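Local coordinates for NanS-p (Escherichia phage vB_EcoP_24B, PDB 6YP6), which probably binds carbohydrate as part of a phage-encoded carbohydrate esterase of the NanS-p type, at residues A115-I119 / V128-N132; W152-R158 / P169-D175. All coordinates share one frame; numbering follows the deposited sequence.

Contact 1 of 2, residues A115-I119 / V128-N132; sequences AAFYI and VMYHN
A beta hairpin formed by strands 113-121 and 125-130 sets Tyr118 opposite Met129 as an antiparallel hydrogen-bonded pair. Tyr118 N donates to Met129 O at 2.9 Å and Met129 N to Tyr118 O at 2.8 Å. On the same side of the sheet the tyrosine ring folds over its partner: a chi1 of 64° sets CG between the backbone N and the carbonyl carbon, and Met129 CB comes over one ring face, 3.4 Å from the centroid, in a CH-pi contact. Met129 CG follows, 3.6 Å from Tyr118 CE2, before bends at chi2 and chi3 carry the chain's end away. An unbranched aliphatic CB-CG pair suits a flat ring, while the phenol oxygen reaches past to hydrogen-bond Asn139. His131 CB lies at the ring edge, 3.9 Å from Tyr118 CE1, and backbone His131 N donates to Ala116 O (2.8 Å) just past the end of the strand.

The other side carries Phe117 and Tyr130, whose rings meet obliquely, Phe117 CE1 being 3.6 Å from Tyr130 CD1 with the planes at 52°. Ala116 and Phe117 form a classic beta bulge opposite Phe92, and the small Ala116 CB leaves room for Tyr130 CE1 at 4.0 Å. The Tyr130 hydroxyl hydrogen-bonds to Thr182 N. Apolar carbon thus does most of the side-chain touching, while backbone bonds fix the register and partners beyond the hairpin satisfy both tyrosine hydroxyls in a largely buried setting.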
loop_
_atom_site.group_PDB
_atom_site.type_symbol
_atom_site.label_atom_id
_atom_site.label_comp_id
_atom_site.label_asym_id
_atom_site.label_seq_id
_atom_site.Cartn_x
_atom_site.Cartn_y
_atom_site.Cartn_z
ATOM N N ALA A 115 5.739 -0.447 -6.166
ATOM C CA ALA A 115 5.304 -0.797 -4.825
ATOM C C ALA A 115 5.093 -2.294 -4.766
ATOM O O ALA A 115 4.508 -2.877 -5.679
ATOM C CB ALA A 115 3.999 -0.102 -4.463
ATOM N N ALA A 116 5.556 -2.904 -3.680
ATOM C CA ALA A 116 5.277 -4.312 -3.387
ATOM C C ALA A 116 5.406 -4.475 -1.877
ATOM O O ALA A 116 6.297 -5.162 -1.370
ATOM C CB ALA A 116 6.199 -5.252 -4.151
ATOM N N PHE A 117 4.560 -3.754 -1.161
ATOM C CA PHE A 117 4.735 -3.538 0.263
ATOM C C PHE A 117 3.545 -4.104 1.015
ATOM O O PHE A 117 2.402 -3.844 0.637
ATOM C CB PHE A 117 4.843 -2.035 0.558
ATOM C CG PHE A 117 5.842 -1.313 -0.310
ATOM C CD1 PHE A 117 7.111 -1.817 -0.492
ATOM C CD2 PHE A 117 5.495 -0.150 -0.969
ATOM C CE1 PHE A 117 8.036 -1.153 -1.314
ATOM C CE2 PHE A 117 6.404 0.518 -1.769
ATOM C CZ PHE A 117 7.666 0.017 -1.945
ATOM N N TYR A 118 3.794 -4.881 2.065
ATOM C CA TYR A 118 2.697 -5.473 2.811
ATOM C C TYR A 118 2.870 -5.251 4.300
ATOM O O TYR A 118 3.968 -5.013 4.815
ATOM C CB TYR A 118 2.487 -6.956 2.447
ATOM C CG TYR A 118 3.618 -7.897 2.794
ATOM C CD1 TYR A 118 4.703 -8.073 1.935
ATOM C CD2 TYR A 118 3.598 -8.628 3.964
ATOM C CE1 TYR A 118 5.732 -8.946 2.255
ATOM C CE2 TYR A 118 4.615 -9.503 4.290
ATOM C CZ TYR A 118 5.687 -9.650 3.432
ATOM O OH TYR A 118 6.740 -10.489 3.713
ATOM N N ILE A 119 1.736 -5.339 4.976
ATOM C CA ILE A 119 1.613 -5.048 6.393
ATOM C C ILE A 119 1.109 -6.324 7.067
ATOM O O ILE A 119 0.100 -6.901 6.641
ATOM C CB ILE A 119 0.660 -3.861 6.621
ATOM C CG1 ILE A 119 1.164 -2.599 5.926
ATOM C CG2 ILE A 119 0.440 -3.638 8.115
ATOM C CD1 ILE A 119 0.143 -1.493 5.882
ATOM N N VAL A 128 6.041 -3.529 8.370
ATOM C CA VAL A 128 5.978 -3.176 6.960
ATOM C C VAL A 128 7.087 -3.943 6.253
ATOM O O VAL A 128 8.256 -3.822 6.631
ATOM C CB VAL A 128 6.174 -1.671 6.743
ATOM C CG1 VAL A 128 6.026 -1.344 5.270
ATOM C CG2 VAL A 128 5.235 -0.835 7.582
ATOM N N MET A 129 6.729 -4.715 5.222
ATOM C CA MET A 129 7.624 -5.630 4.543
ATOM C C MET A 129 7.646 -5.330 3.050
ATOM O O MET A 129 6.669 -4.842 2.487
ATOM C CB MET A 129 7.112 -7.073 4.719
ATOM C CG MET A 129 6.917 -7.506 6.154
ATOM S SD MET A 129 8.424 -7.606 7.141
ATOM C CE MET A 129 9.310 -8.898 6.297
ATOM N N TYR A 130 8.768 -5.661 2.412
ATOM C CA TYR A 130 8.950 -5.528 0.970
ATOM C C TYR A 130 9.001 -6.917 0.363
ATOM O O TYR A 130 9.910 -7.698 0.668
ATOM C CB TYR A 130 10.241 -4.755 0.691
ATOM C CG TYR A 130 10.549 -4.408 -0.750
ATOM C CD1 TYR A 130 9.581 -4.380 -1.737
ATOM C CD2 TYR A 130 11.842 -4.065 -1.109
ATOM C CE1 TYR A 130 9.896 -4.031 -3.053
ATOM C CE2 TYR A 130 12.168 -3.731 -2.408
ATOM C CZ TYR A 130 11.196 -3.706 -3.380
ATOM O OH TYR A 130 11.543 -3.382 -4.674
ATOM N N HIS A 131 8.031 -7.217 -0.501
ATOM C CA HIS A 131 7.956 -8.512 -1.181
ATOM C C HIS A 131 8.859 -8.486 -2.412
ATOM O O HIS A 131 8.419 -8.348 -3.558
ATOM C CB HIS A 131 6.518 -8.803 -1.560
ATOM C CG HIS A 131 6.280 -10.198 -2.049
ATOM N ND1 HIS A 131 5.010 -10.720 -2.159
ATOM C CD2 HIS A 131 7.126 -11.184 -2.442
ATOM C CE1 HIS A 131 5.086 -11.961 -2.610
ATOM N NE2 HIS A 131 6.355 -12.264 -2.801
ATOM N N ASN A 132 10.160 -8.595 -2.162
ATOM C CA ASN A 132 11.135 -8.542 -3.239
ATOM C C ASN A 132 11.999 -9.796 -3.306
ATOM O O ASN A 132 12.947 -9.822 -4.095
ATOM C CB ASN A 132 12.001 -7.279 -3.186
ATOM C CG ASN A 132 13.041 -7.340 -2.105
ATOM O OD1 ASN A 132 12.848 -7.936 -1.048
ATOM N ND2 ASN A 132 14.171 -6.700 -2.365
#

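Contact 2 of 2, residues W152-R158 / P169-D175; sequences WHTLAFR and PVIDGQD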
loop_
_atom_site.group_PDB
_atom_site.type_symbol
_atom_site.label_atom_id
_atom_site.label_comp_id
_atom_site.label_asym_id
_atom_site.label_seq_id
_atom_site.Cartn_x
_atom_site.Cartn_y
_atom_site.Cartn_z
ATOM N N TRP A 152 -4.942 4.552 14.818
ATOM C CA TRP A 152 -4.604 5.023 13.486
ATOM C C TRP A 152 -3.093 5.105 13.304
ATOM O O TRP A 152 -2.349 5.481 14.220
ATOM C CB TRP A 152 -5.229 6.401 13.237
ATOM C CG TRP A 152 -6.695 6.352 13.012
ATOM C CD1 TRP A 152 -7.683 6.599 13.914
ATOM C CD2 TRP A 152 -7.344 6.009 11.788
ATOM N NE1 TRP A 152 -8.917 6.432 13.319
ATOM C CE2 TRP A 152 -8.730 6.062 12.014
ATOM C CE3 TRP A 152 -6.885 5.646 10.520
ATOM C CZ2 TRP A 152 -9.657 5.771 11.017
ATOM C CZ3 TRP A 152 -7.809 5.357 9.547
ATOM C CH2 TRP A 152 -9.179 5.425 9.794
ATOM N N HIS A 153 -2.658 4.796 12.081
ATOM C CA HIS A 153 -1.269 4.885 11.663
ATOM C C HIS A 153 -1.199 5.489 10.271
ATOM O O HIS A 153 -2.170 5.439 9.507
ATOM C CB HIS A 153 -0.598 3.507 11.665
ATOM C CG HIS A 153 -0.542 2.913 13.027
ATOM N ND1 HIS A 153 0.405 3.278 13.954
ATOM C CD2 HIS A 153 -1.377 2.058 13.658
ATOM C CE1 HIS A 153 0.161 2.652 15.092
ATOM N NE2 HIS A 153 -0.903 1.890 14.931
ATOM N N THR A 154 -0.032 6.026 9.942
ATOM C CA THR A 154 0.243 6.490 8.598
ATOM C C THR A 154 1.466 5.780 8.047
ATOM O O THR A 154 2.412 5.453 8.777
ATOM C CB THR A 154 0.445 8.014 8.539
ATOM O OG1 THR A 154 1.578 8.390 9.330
ATOM C CG2 THR A 154 -0.787 8.734 9.037
ATOM N N LEU A 155 1.440 5.550 6.738
ATOM C CA LEU A 155 2.548 4.919 6.047
ATOM C C LEU A 155 2.744 5.654 4.735
ATOM O O LEU A 155 1.772 5.883 4.013
ATOM C CB LEU A 155 2.233 3.442 5.784
ATOM C CG LEU A 155 3.285 2.652 5.009
ATOM C CD1 LEU A 155 4.605 2.622 5.746
ATOM C CD2 LEU A 155 2.788 1.224 4.756
ATOM N N ALA A 156 3.969 6.015 4.409
ATOM C CA ALA A 156 4.267 6.611 3.120
ATOM C C ALA A 156 5.574 6.035 2.609
ATOM O O ALA A 156 6.410 5.550 3.382
ATOM C CB ALA A 156 4.330 8.135 3.186
ATOM N N PHE A 157 5.732 6.109 1.289
ATOM C CA PHE A 157 6.953 5.718 0.591
ATOM C C PHE A 157 7.341 6.919 -0.252
ATOM O O PHE A 157 6.625 7.274 -1.189
ATOM C CB PHE A 157 6.702 4.477 -0.254
ATOM C CG PHE A 157 6.291 3.309 0.577
ATOM C CD1 PHE A 157 7.247 2.517 1.189
ATOM C CD2 PHE A 157 4.960 3.045 0.819
ATOM C CE1 PHE A 157 6.883 1.457 1.997
ATOM C CE2 PHE A 157 4.590 1.976 1.615
ATOM C CZ PHE A 157 5.559 1.186 2.211
ATOM N N ARG A 158 8.438 7.570 0.119
ATOM C CA ARG A 158 8.868 8.820 -0.489
ATOM C C ARG A 158 9.929 8.556 -1.550
ATOM O O ARG A 158 10.962 7.933 -1.269
ATOM C CB ARG A 158 9.406 9.795 0.565
ATOM C CG ARG A 158 9.674 11.186 0.014
ATOM C CD ARG A 158 10.059 12.207 1.096
ATOM N NE ARG A 158 11.332 11.848 1.712
ATOM C CZ ARG A 158 11.514 11.495 2.983
ATOM N NH1 ARG A 158 10.511 11.494 3.860
ATOM N NH2 ARG A 158 12.726 11.138 3.375
ATOM N N PRO A 169 10.814 4.916 3.531
ATOM C CA PRO A 169 9.525 4.681 4.182
ATOM C C PRO A 169 9.338 5.690 5.299
ATOM O O PRO A 169 10.298 6.073 5.968
ATOM C CB PRO A 169 9.668 3.258 4.723
ATOM C CG PRO A 169 11.161 3.130 5.037
ATOM C CD PRO A 169 11.872 4.028 4.061
ATOM N N VAL A 170 8.103 6.140 5.480
ATOM C CA VAL A 170 7.744 7.107 6.510
ATOM C C VAL A 170 6.653 6.455 7.345
ATOM O O VAL A 170 5.558 6.173 6.837
ATOM C CB VAL A 170 7.282 8.448 5.927
ATOM C CG1 VAL A 170 7.207 9.478 7.034
ATOM C CG2 VAL A 170 8.217 8.914 4.816
ATOM N N ILE A 171 6.952 6.179 8.606
ATOM C CA ILE A 171 6.115 5.374 9.482
ATOM C C ILE A 171 5.632 6.284 10.602
ATOM O O ILE A 171 6.433 6.785 11.401
ATOM C CB ILE A 171 6.880 4.151 10.007
ATOM C CG1 ILE A 171 7.208 3.219 8.828
ATOM C CG2 ILE A 171 6.092 3.425 11.076
ATOM C CD1 ILE A 171 8.186 2.104 9.149
ATOM N N ASP A 172 4.324 6.537 10.642
ATOM C CA ASP A 172 3.750 7.436 11.648
ATOM C C ASP A 172 4.508 8.764 11.698
ATOM O O ASP A 172 4.785 9.314 12.766
ATOM C CB ASP A 172 3.665 6.753 13.011
ATOM C CG ASP A 172 2.585 5.687 13.057
ATOM O OD1 ASP A 172 1.638 5.770 12.261
ATOM O OD2 ASP A 172 2.667 4.782 13.903
ATOM N N GLY A 173 4.833 9.291 10.516
ATOM C CA GLY A 173 5.427 10.610 10.400
ATOM C C GLY A 173 6.923 10.673 10.580
ATOM O O GLY A 173 7.483 11.775 10.563
ATOM N N GLN A 174 7.593 9.539 10.745
ATOM C CA GLN A 174 9.035 9.520 10.929
ATOM C C GLN A 174 9.680 8.603 9.911
ATOM O O GLN A 174 9.265 7.457 9.746
ATOM C CB GLN A 174 9.367 9.053 12.340
ATOM C CG GLN A 174 10.791 9.219 12.727
ATOM C CD GLN A 174 10.958 9.087 14.225
ATOM O OE1 GLN A 174 10.379 9.854 14.995
ATOM N NE2 GLN A 174 11.724 8.094 14.647
ATOM N N ASP A 175 10.710 9.108 9.248
ATOM C CA ASP A 175 11.427 8.287 8.291
ATOM C C ASP A 175 11.988 7.037 8.961
ATOM O O ASP A 175 12.548 7.089 10.067
ATOM C CB ASP A 175 12.615 9.028 7.678
ATOM C CG ASP A 175 12.229 10.096 6.678
ATOM O OD1 ASP A 175 11.018 10.260 6.368
ATOM O OD2 ASP A 175 13.178 10.773 6.191
HETATM O O HOH W 1 3.897 8.265 7.882
#
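Asp172, at the turn of one strand pair, reaches back to His153 and Thr154 on the neighbouring strand. From CB its chain leaves with CG anti to the carbonyl carbon (chi1 -72°), which swings the carboxylate to the strand. OD1 accepts the Thr154 N-H at 2.9 Å, nearly in line with its own C-O bond. OD2 takes the ND1-H of His153 at 2.7 Å through its syn lone pair, in the plane of the imidazole; ring and carboxylate lie within 24° of coplanar. With Asp149 hydrogen-bonded to NE2, the ring is fixed in rotation from both nitrogens. Aspartate fits because its carboxylate offers two acceptors to two neighbouring donors, and its short chain holds them close to the strand. The backbone N of Asp172 returns a hydrogen bond to Thr154 O.

Beside it, one water joins Thr154 OG1 (2.7 Å) to Gly173 N and, weakly, to Val170 O. Further along, Ala156 and Val170 form a hydrogen-bonded pair with CB atoms 4.0 Å apart. At the far end Arg158, bent at chi3, makes an end-on salt bridge of two hydrogen bonds: NH1 meets Asp175 OD1 on its syn side at 2.8 Å, but NH2 meets OD2 at 2.9 Å from 38° above the carboxylate plane. On the opposite side Leu155 CD1 packs beside Ile171 CG1. The whole is an antiparallel beta hairpin of strands 152-159 and 166-171, from which a type I' turn, Ile171 to Gln174, leads on to strand 174-180.

Contact 1 and contact 2 each join neighbouring strands of a hairpin, but in two different antiparallel sheets packed against each other. Their apolar sides meet: Phe117 stacks on Phe157, with Phe117 CD2 3.5 Å from Phe157 CZ, while Ile119 and Val128 press on Leu155. Contact 1 is the more buried; its other side has a CH-pi contact of Met129 CB on the Tyr118 ring. Contact 2 is partly buried, its inner side largely apolar, with the His153-Asp172 hydrogen bond at its margin beside Phe145. Antiparallel backbone pairing underlies both, though in contact 2 an aspartate oxygen takes one backbone N-H. Contact 1 relies on apolar and aromatic packing; contact 2 adds a salt bridge and side-chain hydrogen bonds.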